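Local coordinates for protein peptidoglycan glycosyltransferase (Eggerthella lenta, PDB 4MNR) that is of unknown individual function but belongs to the penicillin-binding proteins, with a transpeptidase-family domain of the beta-lactamase-like fold, at residues A[140-145]-A[270-275]; A[319-324]-A[426-431]; A[417-422]-A[449-454]. All coordinates share one frame; numbering follows the deposited sequence. Where two conformers were deposited one is given.

Interaction 1. Residues A[140-145]-A[270-275]; sequences GAILAM and IDFPLY
I142 and F272 meet where an edge strand of the five-stranded antiparallel sheet of the penicillin-binding protein transpeptidase fold faces the long loop that follows helix 242-263. Along 140-145 the first residue to reach across is I142. Its CG1 branch lies anti to the carbonyl carbon (chi1 -65°) and the chain then runs extended, which carries CD1 to the rim of the F272 ring, near the ring plane. I142 CD1 sits 3.3 Å from F272 CZ and 3.5 Å from F272 CE1, a tight fit between side chains that approach from opposite directions. At L143 the strand turns a corner: L143 and A144 both face V134 of strand 130-135, a classic beta bulge, and beyond this irregularity M145 again projects toward the loop. M145 is a selenomethionine whose chain runs straight from the backbone and bends at chi3 (-94°), bringing its terminal methyl round to the ring while the selenium stays beside it. M145 CE lies 3.8 Å from F272 CZ, and M145 SE is 5.3 Å from the F272 ring centroid at the ring's edge, a Met-aromatic contact. P273 CD covers part of one face of the same ring, while I142 CD1 and M145 SE come at its edge. L274 slides past M145 in the opposite sense, with L274 CD1 4.0 Å from M145 SE.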
ATOM      1  N   GLY A 140      11.250   7.343   1.245  1.00 10.61           N
ATOM      2  CA  GLY A 140      10.650   6.386   0.332  1.00 10.75           C
ATOM      3  C   GLY A 140      11.153   4.962   0.553  1.00 11.63           C
ATOM      4  O   GLY A 140      10.776   4.040  -0.177  1.00 10.29           O
ATOM      5  N   ALA A 141      12.036   4.770   1.534  1.00 10.63           N
ATOM      6  CA  ALA A 141      12.556   3.421   1.789  1.00 11.39           C
ATOM      7  C   ALA A 141      11.460   2.492   2.284  1.00  9.01           C
ATOM      8  O   ALA A 141      10.669   2.853   3.151  1.00 10.17           O
ATOM      9  CB  ALA A 141      13.706   3.456   2.794  1.00 10.78           C
ATOM     10  N   ILE A 142      11.444   1.283   1.740  1.00  7.72           N
ATOM     11  CA  ILE A 142      10.490   0.260   2.160  1.00  7.56           C
ATOM     12  C   ILE A 142      11.058  -0.570   3.312  1.00  8.80           C
ATOM     13  O   ILE A 142      12.039  -1.305   3.148  1.00 10.34           O
ATOM     14  CB  ILE A 142      10.089  -0.621   0.981  1.00  7.31           C
ATOM     15  CG1 ILE A 142       9.325   0.243  -0.031  1.00 11.46           C
ATOM     16  CG2 ILE A 142       9.204  -1.759   1.446  1.00 10.37           C
ATOM     17  CD1 ILE A 142       9.012  -0.450  -1.242  1.00 18.78           C
ATOM     18  N   LEU A 143      10.450  -0.429   4.486  1.00  8.97           N
ATOM     19  CA  LEU A 143      10.938  -1.101   5.695  1.00  6.94           C
ATOM     20  C   LEU A 143      10.347  -2.502   5.860  1.00  7.32           C
ATOM     21  O   LEU A 143      10.938  -3.346   6.527  1.00  9.69           O
ATOM     22  CB  LEU A 143      10.617  -0.260   6.940  1.00  8.75           C
ATOM     23  CG  LEU A 143      11.053   1.216   6.890  1.00 10.21           C
ATOM     24  CD1 LEU A 143      10.685   1.941   8.183  1.00 11.18           C
ATOM     25  CD2 LEU A 143      12.559   1.369   6.649  1.00 11.01           C
ATOM     26  N   ALA A 144       9.164  -2.726   5.285  1.00  7.54           N
ATOM     27  CA  ALA A 144       8.539  -4.051   5.249  1.00  6.46           C
ATOM     28  C   ALA A 144       7.610  -4.140   4.040  1.00  7.11           C
ATOM     29  O   ALA A 144       6.980  -3.168   3.649  1.00  8.47           O
ATOM     30  CB  ALA A 144       7.737  -4.342   6.548  1.00  9.72           C
HETATM   31  N   MSE A 145       7.541  -5.323   3.444  1.00  8.27           N
HETATM   32  CA  MSE A 145       6.655  -5.560   2.318  1.00  8.62           C
HETATM   33  C   MSE A 145       6.290  -7.030   2.381  1.00  9.67           C
HETATM   34  O   MSE A 145       7.137  -7.894   2.145  1.00  8.27           O
HETATM   35  CB  MSE A 145       7.337  -5.186   0.990  1.00  9.28           C
HETATM   36  CG  MSE A 145       6.487  -5.432  -0.229  1.00 10.64           C
HETATM   37 SE   MSE A 145       7.292  -4.622  -1.822  0.64 14.21          SE
HETATM   38  CE  MSE A 145       6.348  -2.940  -1.749  1.00 16.35           C
ATOM     39  N   ILE A 270       4.675   3.895 -12.171  1.00 35.39           N
ATOM     40  CA  ILE A 270       5.685   4.161 -11.166  1.00 33.05           C
ATOM     41  C   ILE A 270       6.758   3.094 -11.255  1.00 27.69           C
ATOM     42  O   ILE A 270       6.466   1.902 -11.244  1.00 31.80           O
ATOM     43  CB  ILE A 270       5.056   4.246  -9.769  1.00 35.90           C
ATOM     44  CG1 ILE A 270       4.295   5.574  -9.649  1.00 38.36           C
ATOM     45  CG2 ILE A 270       6.125   4.131  -8.681  1.00 36.82           C
ATOM     46  CD1 ILE A 270       3.120   5.541  -8.696  1.00 38.94           C
ATOM     47  N   ASP A 271       8.002   3.540 -11.383  1.00 16.30           N
ATOM     48  CA  ASP A 271       9.136   2.650 -11.538  1.00 17.82           C
ATOM     49  C   ASP A 271       9.361   1.882 -10.229  1.00 18.88           C
ATOM     50  O   ASP A 271       9.344   2.470  -9.147  1.00 21.05           O
ATOM     51  CB  ASP A 271      10.358   3.500 -11.884  1.00 23.08           C
ATOM     52  CG  ASP A 271      11.563   2.676 -12.297  1.00 34.46           C
ATOM     53  OD1 ASP A 271      11.393   1.558 -12.829  1.00 37.30           O
ATOM     54  OD2 ASP A 271      12.690   3.170 -12.097  1.00 43.00           O
ATOM     55  N   PHE A 272       9.556   0.570 -10.329  1.00 18.77           N
ATOM     56  CA  PHE A 272       9.784  -0.256  -9.140  1.00 16.21           C
ATOM     57  C   PHE A 272      10.451  -1.556  -9.589  1.00 16.01           C
ATOM     58  O   PHE A 272      10.185  -2.038 -10.694  1.00 19.86           O
ATOM     59  CB  PHE A 272       8.451  -0.506  -8.397  1.00 14.88           C
ATOM     60  CG  PHE A 272       8.621  -0.923  -6.959  1.00 14.18           C
ATOM     61  CD1 PHE A 272       9.191  -0.054  -6.030  1.00 11.65           C
ATOM     62  CD2 PHE A 272       8.203  -2.173  -6.529  1.00 14.18           C
ATOM     63  CE1 PHE A 272       9.360  -0.434  -4.718  1.00 13.62           C
ATOM     64  CE2 PHE A 272       8.366  -2.552  -5.212  1.00 12.36           C
ATOM     65  CZ  PHE A 272       8.942  -1.693  -4.304  1.00 14.23           C
ATOM     66  N   PRO A 273      11.352  -2.113  -8.760  1.00 16.27           N
ATOM     67  CA  PRO A 273      12.054  -3.328  -9.200  1.00 19.86           C
ATOM     68  C   PRO A 273      11.144  -4.550  -9.300  1.00 18.79           C
ATOM     69  O   PRO A 273      11.449  -5.472 -10.049  1.00 22.35           O
ATOM     70  CB  PRO A 273      13.127  -3.532  -8.122  1.00 18.35           C
ATOM     71  CG  PRO A 273      12.651  -2.752  -6.943  1.00 18.31           C
ATOM     72  CD  PRO A 273      11.931  -1.564  -7.522  1.00 16.53           C
ATOM     73  N   LEU A 274      10.041  -4.553  -8.563  1.00 16.05           N
ATOM     74  CA  LEU A 274       9.075  -5.636  -8.666  1.00 15.21           C
ATOM     75  C   LEU A 274       7.920  -5.165  -9.535  1.00 15.54           C
ATOM     76  O   LEU A 274       7.613  -3.975  -9.567  1.00 18.68           O
ATOM     77  CB  LEU A 274       8.555  -6.007  -7.284  1.00 14.71           C
ATOM     78  CG  LEU A 274       9.621  -6.207  -6.198  1.00 17.63           C
ATOM     79  CD1 LEU A 274       8.960  -6.603  -4.898  1.00 19.57           C
ATOM     80  CD2 LEU A 274      10.667  -7.233  -6.635  1.00 20.20           C
ATOM     81  N   TYR A 275       7.285  -6.095 -10.236  1.00 13.62           N
ATOM     82  CA  TYR A 275       6.126  -5.764 -11.046  1.00 15.88           C
ATOM     83  C   TYR A 275       5.087  -5.057 -10.208  1.00 17.06           C
ATOM     84  O   TYR A 275       4.686  -5.559  -9.161  1.00 14.59           O
ATOM     85  CB  TYR A 275       5.505  -7.017 -11.636  1.00 14.34           C
ATOM     86  CG  TYR A 275       4.177  -6.725 -12.285  1.00 17.26           C
ATOM     87  CD1 TYR A 275       4.116  -6.022 -13.478  1.00 21.29           C
ATOM     88  CD2 TYR A 275       2.991  -7.124 -11.690  1.00 21.62           C
ATOM     89  CE1 TYR A 275       2.898  -5.734 -14.075  1.00 24.00           C
ATOM     90  CE2 TYR A 275       1.765  -6.843 -12.284  1.00 21.29           C
ATOM     91  CZ  TYR A 275       1.732  -6.144 -13.469  1.00 22.66           C
ATOM     92  OH  TYR A 275       0.524  -5.862 -14.072  1.00 28.12           O
TER

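Interaction 2. Residues A[319-324]-A[426-431]; sequences ATVLEM and VVAIVI
V321 faces A428 and V430 from the first turn of helix 321-332, and its CB, which points at strand 425-431, splits into two methyls with different partners. V321 CG1 is anti to the backbone N (chi1 -180°) and drops onto A428, where it lies 3.7 Å from A428 O and 4.0 Å from A428 CB. V321 CG2 is anti to the carbonyl carbon instead; it leads further along the strand and ends 3.6 Å from V430 CG1, the two valines meeting at a slant. V430 helps by its own rotation: CG1 stands between the backbone N and the carbonyl carbon (chi1 59°), a setting that presents this methyl to the helix. Beside them the small A428 CB fits under the helix backbone, 3.9 Å from V321 O. M324 contributes its backbone, M324 C lying 4.2 Å from A428 CB, and its CB; the selenium-bearing tip turns away. T320 caps the helix start: T320 OG1 accepts a bond from E323 N at 3.0 Å, and its backbone O one from M324 N. The side chains that meet are all apolar and buried, though methyls also lie against the backbone oxygens of A428 and V321. V427 and I429 turn to helix 438-453. Helix 321-332 on one face of the central antiparallel sheet and helix 438-453 on the other are characteristic of the penicillin-binding protein and beta-lactamase fold.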
ATOM      1  N   ALA A 319      -6.108   0.419  -6.660  1.00  8.86           N
ATOM      2  CA  ALA A 319      -4.769   0.780  -6.235  1.00  9.22           C
ATOM      3  C   ALA A 319      -4.009  -0.429  -5.738  1.00  7.99           C
ATOM      4  O   ALA A 319      -4.607  -1.379  -5.224  1.00  9.89           O
ATOM      5  CB  ALA A 319      -4.837   1.821  -5.126  1.00 10.73           C
ATOM      6  N   THR A 320      -2.687  -0.362  -5.842  1.00  8.05           N
ATOM      7  CA  THR A 320      -1.861  -1.340  -5.136  1.00 10.44           C
ATOM      8  C   THR A 320      -1.714  -0.944  -3.678  1.00 11.30           C
ATOM      9  O   THR A 320      -1.959   0.199  -3.317  1.00  8.75           O
ATOM     10  CB  THR A 320      -0.467  -1.436  -5.763  1.00 10.88           C
ATOM     11  OG1 THR A 320       0.162  -0.150  -5.749  1.00 11.05           O
ATOM     12  CG2 THR A 320      -0.564  -1.923  -7.181  1.00 12.32           C
ATOM     13  N   VAL A 321      -1.292  -1.879  -2.830  1.00 10.21           N
ATOM     14  CA  VAL A 321      -1.054  -1.540  -1.430  1.00  9.27           C
ATOM     15  C   VAL A 321       0.109  -0.545  -1.346  1.00 10.60           C
ATOM     16  O   VAL A 321       0.103   0.385  -0.534  1.00 10.11           O
ATOM     17  CB  VAL A 321      -0.793  -2.804  -0.594  1.00 10.24           C
ATOM     18  CG1 VAL A 321      -0.555  -2.439   0.877  1.00 12.93           C
ATOM     19  CG2 VAL A 321      -1.984  -3.747  -0.739  1.00 11.41           C
ATOM     20  N   LEU A 322       1.091  -0.718  -2.230  1.00  9.87           N
ATOM     21  CA  LEU A 322       2.201   0.229  -2.329  1.00 12.08           C
ATOM     22  C   LEU A 322       1.705   1.642  -2.626  1.00  6.97           C
ATOM     23  O   LEU A 322       2.151   2.605  -1.986  1.00  9.71           O
ATOM     24  CB  LEU A 322       3.181  -0.230  -3.417  1.00 12.55           C
ATOM     25  CG  LEU A 322       4.348   0.707  -3.710  1.00 12.25           C
ATOM     26  CD1 LEU A 322       5.201   0.961  -2.455  1.00 11.90           C
ATOM     27  CD2 LEU A 322       5.213   0.155  -4.843  1.00 14.32           C
ATOM     28  N   GLU A 323       0.760   1.765  -3.564  1.00  7.63           N
ATOM     29  CA  GLU A 323       0.190   3.070  -3.886  1.00  8.67           C
ATOM     30  C   GLU A 323      -0.503   3.673  -2.663  1.00  7.92           C
ATOM     31  O   GLU A 323      -0.353   4.861  -2.390  1.00 10.24           O
ATOM     32  CB  GLU A 323      -0.799   2.982  -5.049  1.00 12.64           C
ATOM     33  CG  GLU A 323      -1.670   4.227  -5.230  1.00 13.48           C
ATOM     34  CD  GLU A 323      -0.881   5.483  -5.618  1.00 17.83           C
ATOM     35  OE1 GLU A 323       0.132   5.379  -6.343  1.00 24.17           O
ATOM     36  OE2 GLU A 323      -1.282   6.588  -5.192  1.00 16.28           O
HETATM   37  N   MSE A 324      -1.252   2.867  -1.922  1.00  8.87           N
HETATM   38  CA  MSE A 324      -1.915   3.410  -0.736  1.00 10.31           C
HETATM   39  C   MSE A 324      -0.929   3.826   0.350  1.00 10.24           C
HETATM   40  O   MSE A 324      -1.162   4.783   1.074  1.00  9.98           O
HETATM   41  CB  MSE A 324      -2.998   2.457  -0.195  1.00 11.50           C
HETATM   42  CG  MSE A 324      -4.109   2.193  -1.196  1.00 10.95           C
HETATM   43 SE   MSE A 324      -4.842   3.819  -2.018  0.76 18.05          SE
HETATM   44  CE  MSE A 324      -5.423   4.745  -0.400  1.00 17.28           C
ATOM     45  N   VAL A 426       5.064   5.040   8.000  1.00  7.88           N
ATOM     46  CA  VAL A 426       3.728   4.922   7.428  1.00  7.55           C
ATOM     47  C   VAL A 426       3.439   3.443   7.199  1.00  9.14           C
ATOM     48  O   VAL A 426       4.306   2.703   6.747  1.00  9.67           O
ATOM     49  CB  VAL A 426       3.617   5.711   6.078  1.00  8.84           C
ATOM     50  CG1 VAL A 426       2.345   5.329   5.289  1.00 10.46           C
ATOM     51  CG2 VAL A 426       3.646   7.201   6.349  1.00 12.81           C
ATOM     52  N   VAL A 427       2.236   2.992   7.544  0.60  8.40           N
ATOM     53  CA  VAL A 427       1.846   1.604   7.275  0.60  9.35           C
ATOM     54  C   VAL A 427       0.540   1.539   6.471  0.60  9.29           C
ATOM     55  O   VAL A 427      -0.410   2.258   6.779  0.60  9.71           O
ATOM     56  CB  VAL A 427       1.665   0.788   8.579  0.60  9.00           C
ATOM     57  CG1 VAL A 427       1.304  -0.661   8.252  0.60  7.99           C
ATOM     58  CG2 VAL A 427       2.928   0.823   9.430  0.60 10.82           C
ATOM     59  N   ALA A 428       0.498   0.684   5.447  1.00  7.09           N
ATOM     60  CA  ALA A 428      -0.732   0.412   4.692  1.00  7.48           C
ATOM     61  C   ALA A 428      -0.944  -1.093   4.764  1.00  8.57           C
ATOM     62  O   ALA A 428      -0.014  -1.865   4.538  1.00  9.83           O
ATOM     63  CB  ALA A 428      -0.601   0.850   3.231  1.00  7.43           C
ATOM     64  N   ILE A 429      -2.159  -1.504   5.098  1.00  8.89           N
ATOM     65  CA  ILE A 429      -2.444  -2.930   5.216  1.00  7.13           C
ATOM     66  C   ILE A 429      -3.835  -3.195   4.682  1.00  8.04           C
ATOM     67  O   ILE A 429      -4.753  -2.391   4.887  1.00  7.84           O
ATOM     68  CB  ILE A 429      -2.306  -3.411   6.685  1.00  7.98           C
ATOM     69  CG1 ILE A 429      -2.572  -4.917   6.806  1.00 10.21           C
ATOM     70  CG2 ILE A 429      -3.242  -2.662   7.600  1.00 10.30           C
ATOM     71  CD1 ILE A 429      -2.095  -5.496   8.164  1.00 12.58           C
ATOM     72  N   VAL A 430      -3.982  -4.294   3.949  1.00  7.18           N
ATOM     73  CA  VAL A 430      -5.313  -4.757   3.562  1.00  7.33           C
ATOM     74  C   VAL A 430      -5.461  -6.207   3.993  1.00 10.20           C
ATOM     75  O   VAL A 430      -4.560  -7.031   3.791  1.00  8.44           O
ATOM     76  CB  VAL A 430      -5.606  -4.607   2.041  1.00  7.53           C
ATOM     77  CG1 VAL A 430      -4.582  -5.393   1.215  1.00  7.97           C
ATOM     78  CG2 VAL A 430      -7.055  -5.066   1.742  1.00  8.41           C
ATOM     79  N   ILE A 431      -6.578  -6.506   4.638  1.00  8.76           N
ATOM     80  CA  ILE A 431      -6.920  -7.885   4.977  1.00  9.36           C
ATOM     81  C   ILE A 431      -8.144  -8.271   4.156  1.00 12.49           C
ATOM     82  O   ILE A 431      -9.238  -7.753   4.383  1.00 12.48           O
ATOM     83  CB  ILE A 431      -7.299  -8.021   6.466  1.00  9.48           C
ATOM     84  CG1 ILE A 431      -6.177  -7.505   7.369  1.00 17.50           C
ATOM     85  CG2 ILE A 431      -7.643  -9.477   6.789  1.00 12.45           C
ATOM     86  CD1 ILE A 431      -4.920  -8.309   7.294  1.00 17.24           C
TER

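Interaction 3. Residues A[417-422]-A[449-454]; sequences MAPAED and TALEVQ
A418 and L451 have the nearest CA atoms of the two segments, 7.9 Å apart, where strand 409-418 runs out into a turn and helix 438-453 passes through one of its last turns. The peptide between A418 and P419 is cis, which brings A418 CA within 3.0 Å of P419 CA and kinks the chain sharply as it leaves the strand. A weak bond from D422 N to P419 O then closes the turn. L451 alone spans the gap from the helix. Its CG lies anti to the carbonyl carbon (chi1 -64°), and with chi2 at 163° the two methyls fork over the strand end and the proline. L451 CD1 rests 4.0 Å from A418 CB, the single methyl that the last strand residue points toward the helix. L451 CD2 takes the looser partner, P419 CD, at 4.4 Å. The contact is therefore a small patch of apolar packing, methyls against a methyl and a proline ring methylene. R424, just before strand 425-431, pairs with both segments: it forms a salt bridge to D422, and its backbone O accepts a bond from Q454 NE2. L451 also touches I392 and L456. A450 packs on V425 and on I117 of helix 115-125, while M417 and A420 lean on helix 368-384.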
HETATM    1  N   MSE A 417       0.096   6.550  10.175  1.00  9.58           N
HETATM    2  CA  MSE A 417       1.432   7.110  10.327  1.00  8.19           C
HETATM    3  C   MSE A 417       1.643   7.490  11.775  1.00 10.86           C
HETATM    4  O   MSE A 417       0.687   7.798  12.502  1.00 10.91           O
HETATM    5  CB  MSE A 417       1.573   8.358   9.455  1.00 11.92           C
HETATM    6  CG  MSE A 417       0.578   9.439   9.828  1.00 13.05           C
HETATM    7 SE   MSE A 417       0.236  10.742   8.420  0.59 15.08          SE
HETATM    8  CE  MSE A 417      -0.716   9.542   7.214  1.00 28.45           C
ATOM      9  N   ALA A 418       2.901   7.459  12.201  1.00  7.92           N
ATOM     10  CA  ALA A 418       3.259   7.797  13.571  1.00  8.05           C
ATOM     11  C   ALA A 418       4.719   8.248  13.655  1.00  8.88           C
ATOM     12  O   ALA A 418       5.531   7.821  12.840  1.00 10.98           O
ATOM     13  CB  ALA A 418       3.048   6.584  14.482  1.00  9.61           C
ATOM     14  N   PRO A 419       5.049   9.154  14.599  1.00 12.29           N
ATOM     15  CA  PRO A 419       4.143   9.962  15.427  1.00 13.18           C
ATOM     16  C   PRO A 419       3.402  10.955  14.536  1.00 20.47           C
ATOM     17  O   PRO A 419       3.966  11.441  13.556  1.00 21.05           O
ATOM     18  CB  PRO A 419       5.096  10.711  16.381  1.00 14.74           C
ATOM     19  CG  PRO A 419       6.365   9.911  16.358  1.00 16.68           C
ATOM     20  CD  PRO A 419       6.461   9.391  14.957  1.00 13.25           C
ATOM     21  N   ALA A 420       2.154  11.245  14.870  1.00 13.69           N
ATOM     22  CA  ALA A 420       1.308  12.088  14.024  1.00 15.86           C
ATOM     23  C   ALA A 420       1.911  13.453  13.651  1.00 18.70           C
ATOM     24  O   ALA A 420       1.780  13.887  12.515  1.00 18.04           O
ATOM     25  CB  ALA A 420      -0.059  12.264  14.662  1.00 16.00           C
ATOM     26  N   GLU A 421       2.578  14.132  14.583  1.00 16.75           N
ATOM     27  CA  GLU A 421       3.040  15.495  14.294  1.00 19.21           C
ATOM     28  C   GLU A 421       4.176  15.568  13.263  1.00 25.18           C
ATOM     29  O   GLU A 421       4.251  16.521  12.486  1.00 30.81           O
ATOM     30  CB  GLU A 421       3.415  16.242  15.584  1.00 22.94           C
ATOM     31  CG  GLU A 421       3.785  17.705  15.368  1.00 34.12           C
ATOM     32  CD  GLU A 421       2.693  18.516  14.665  1.00 42.81           C
ATOM     33  OE1 GLU A 421       3.041  19.496  13.971  1.00 50.97           O
ATOM     34  OE2 GLU A 421       1.492  18.191  14.814  1.00 38.46           O
ATOM     35  N   ASP A 422       5.043  14.557  13.253  1.00 19.97           N
ATOM     36  CA  ASP A 422       6.166  14.491  12.319  1.00 19.47           C
ATOM     37  C   ASP A 422       6.511  13.020  12.112  1.00 16.47           C
ATOM     38  O   ASP A 422       7.420  12.482  12.754  1.00 17.03           O
ATOM     39  CB  ASP A 422       7.373  15.257  12.884  1.00 26.97           C
ATOM     40  CG  ASP A 422       8.585  15.222  11.964  1.00 37.09           C
ATOM     41  OD1 ASP A 422       9.701  15.490  12.460  1.00 38.59           O
ATOM     42  OD2 ASP A 422       8.435  14.923  10.757  1.00 31.47           O
ATOM     43  N   THR A 449       5.601  -2.135  16.489  1.00 12.05           N
ATOM     44  CA  THR A 449       6.893  -2.772  16.264  1.00 11.65           C
ATOM     45  C   THR A 449       7.854  -1.823  15.569  1.00 11.85           C
ATOM     46  O   THR A 449       9.016  -1.720  15.969  1.00 14.46           O
ATOM     47  CB  THR A 449       6.757  -4.075  15.455  1.00 14.57           C
ATOM     48  OG1 THR A 449       6.020  -5.025  16.237  1.00 16.63           O
ATOM     49  CG2 THR A 449       8.133  -4.659  15.157  1.00 13.32           C
ATOM     50  N   ALA A 450       7.375  -1.132  14.542  1.00 11.50           N
ATOM     51  CA  ALA A 450       8.211  -0.139  13.866  1.00 13.24           C
ATOM     52  C   ALA A 450       8.719   0.930  14.845  1.00 13.71           C
ATOM     53  O   ALA A 450       9.897   1.284  14.818  1.00 13.99           O
ATOM     54  CB  ALA A 450       7.467   0.501  12.704  1.00 10.35           C
ATOM     55  N   LEU A 451       7.846   1.429  15.720  1.00 12.38           N
ATOM     56  CA  LEU A 451       8.261   2.460  16.682  1.00 13.60           C
ATOM     57  C   LEU A 451       9.255   1.917  17.702  1.00 16.05           C
ATOM     58  O   LEU A 451      10.172   2.618  18.124  1.00 16.81           O
ATOM     59  CB  LEU A 451       7.046   3.069  17.390  1.00 12.83           C
ATOM     60  CG  LEU A 451       6.137   3.818  16.417  1.00 16.58           C
ATOM     61  CD1 LEU A 451       4.769   4.029  17.036  1.00 17.54           C
ATOM     62  CD2 LEU A 451       6.755   5.154  16.046  1.00 18.68           C
ATOM     63  N   GLU A 452       9.077   0.660  18.101  1.00 14.08           N
ATOM     64  CA  GLU A 452      10.040   0.028  19.008  1.00 14.69           C
ATOM     65  C   GLU A 452      11.427  -0.105  18.365  1.00 15.30           C
ATOM     66  O   GLU A 452      12.453   0.185  19.004  1.00 17.71           O
ATOM     67  CB  GLU A 452       9.524  -1.345  19.440  1.00 20.83           C
ATOM     68  CG  GLU A 452       8.340  -1.295  20.390  1.00 25.98           C
ATOM     69  CD  GLU A 452       7.676  -2.652  20.571  1.00 33.22           C
ATOM     70  OE1 GLU A 452       8.053  -3.613  19.858  1.00 33.08           O
ATOM     71  OE2 GLU A 452       6.777  -2.756  21.430  1.00 35.24           O
ATOM     72  N   VAL A 453      11.445  -0.563  17.111  1.00 14.38           N
ATOM     73  CA  VAL A 453      12.688  -0.767  16.368  1.00 15.11           C
ATOM     74  C   VAL A 453      13.426   0.555  16.210  1.00 17.63           C
ATOM     75  O   VAL A 453      14.653   0.625  16.372  1.00 19.91           O
ATOM     76  CB  VAL A 453      12.396  -1.392  14.990  1.00 16.66           C
ATOM     77  CG1 VAL A 453      13.598  -1.255  14.065  1.00 20.82           C
ATOM     78  CG2 VAL A 453      11.987  -2.845  15.164  1.00 17.16           C
ATOM     79  N   GLN A 454      12.659   1.608  15.946  1.00 16.58           N
ATOM     80  CA  GLN A 454      13.209   2.949  15.764  1.00 20.97           C
ATOM     81  C   GLN A 454      13.587   3.629  17.087  1.00 24.78           C
ATOM     82  O   GLN A 454      14.189   4.702  17.091  1.00 27.27           O
ATOM     83  CB  GLN A 454      12.233   3.821  14.957  1.00 19.27           C
ATOM     84  CG  GLN A 454      12.014   3.356  13.509  1.00 20.02           C
ATOM     85  CD  GLN A 454      10.973   4.186  12.775  1.00 28.99           C
ATOM     86  OE1 GLN A 454      10.220   4.937  13.394  1.00 32.34           O
ATOM     87  NE2 GLN A 454      10.920   4.049  11.447  1.00 23.37           N
TER

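In the fold
All three interactions reach the same five-stranded antiparallel sheet, but at different places. Interaction 2 lies in the core, its centre about 2 Å from the centre of the chain, and is aliphatic side-chain packing of helix on strand. Interaction 1, its centre about 12 Å from that of interaction 2, joins the sheet's outer strand to a loop and adds aromatic and selenium contacts; helix 321-332 serves both, its L322 packing on I142, M145 and F272. Interaction 3, its centre about 17 Å from the chain centre, is the smallest and most peripheral, with charged and exposed residues flanking its few apolar groups. It adjoins interaction 2 through V426 and M417 on neighbouring strands, and interaction 1 through L143 and Q454.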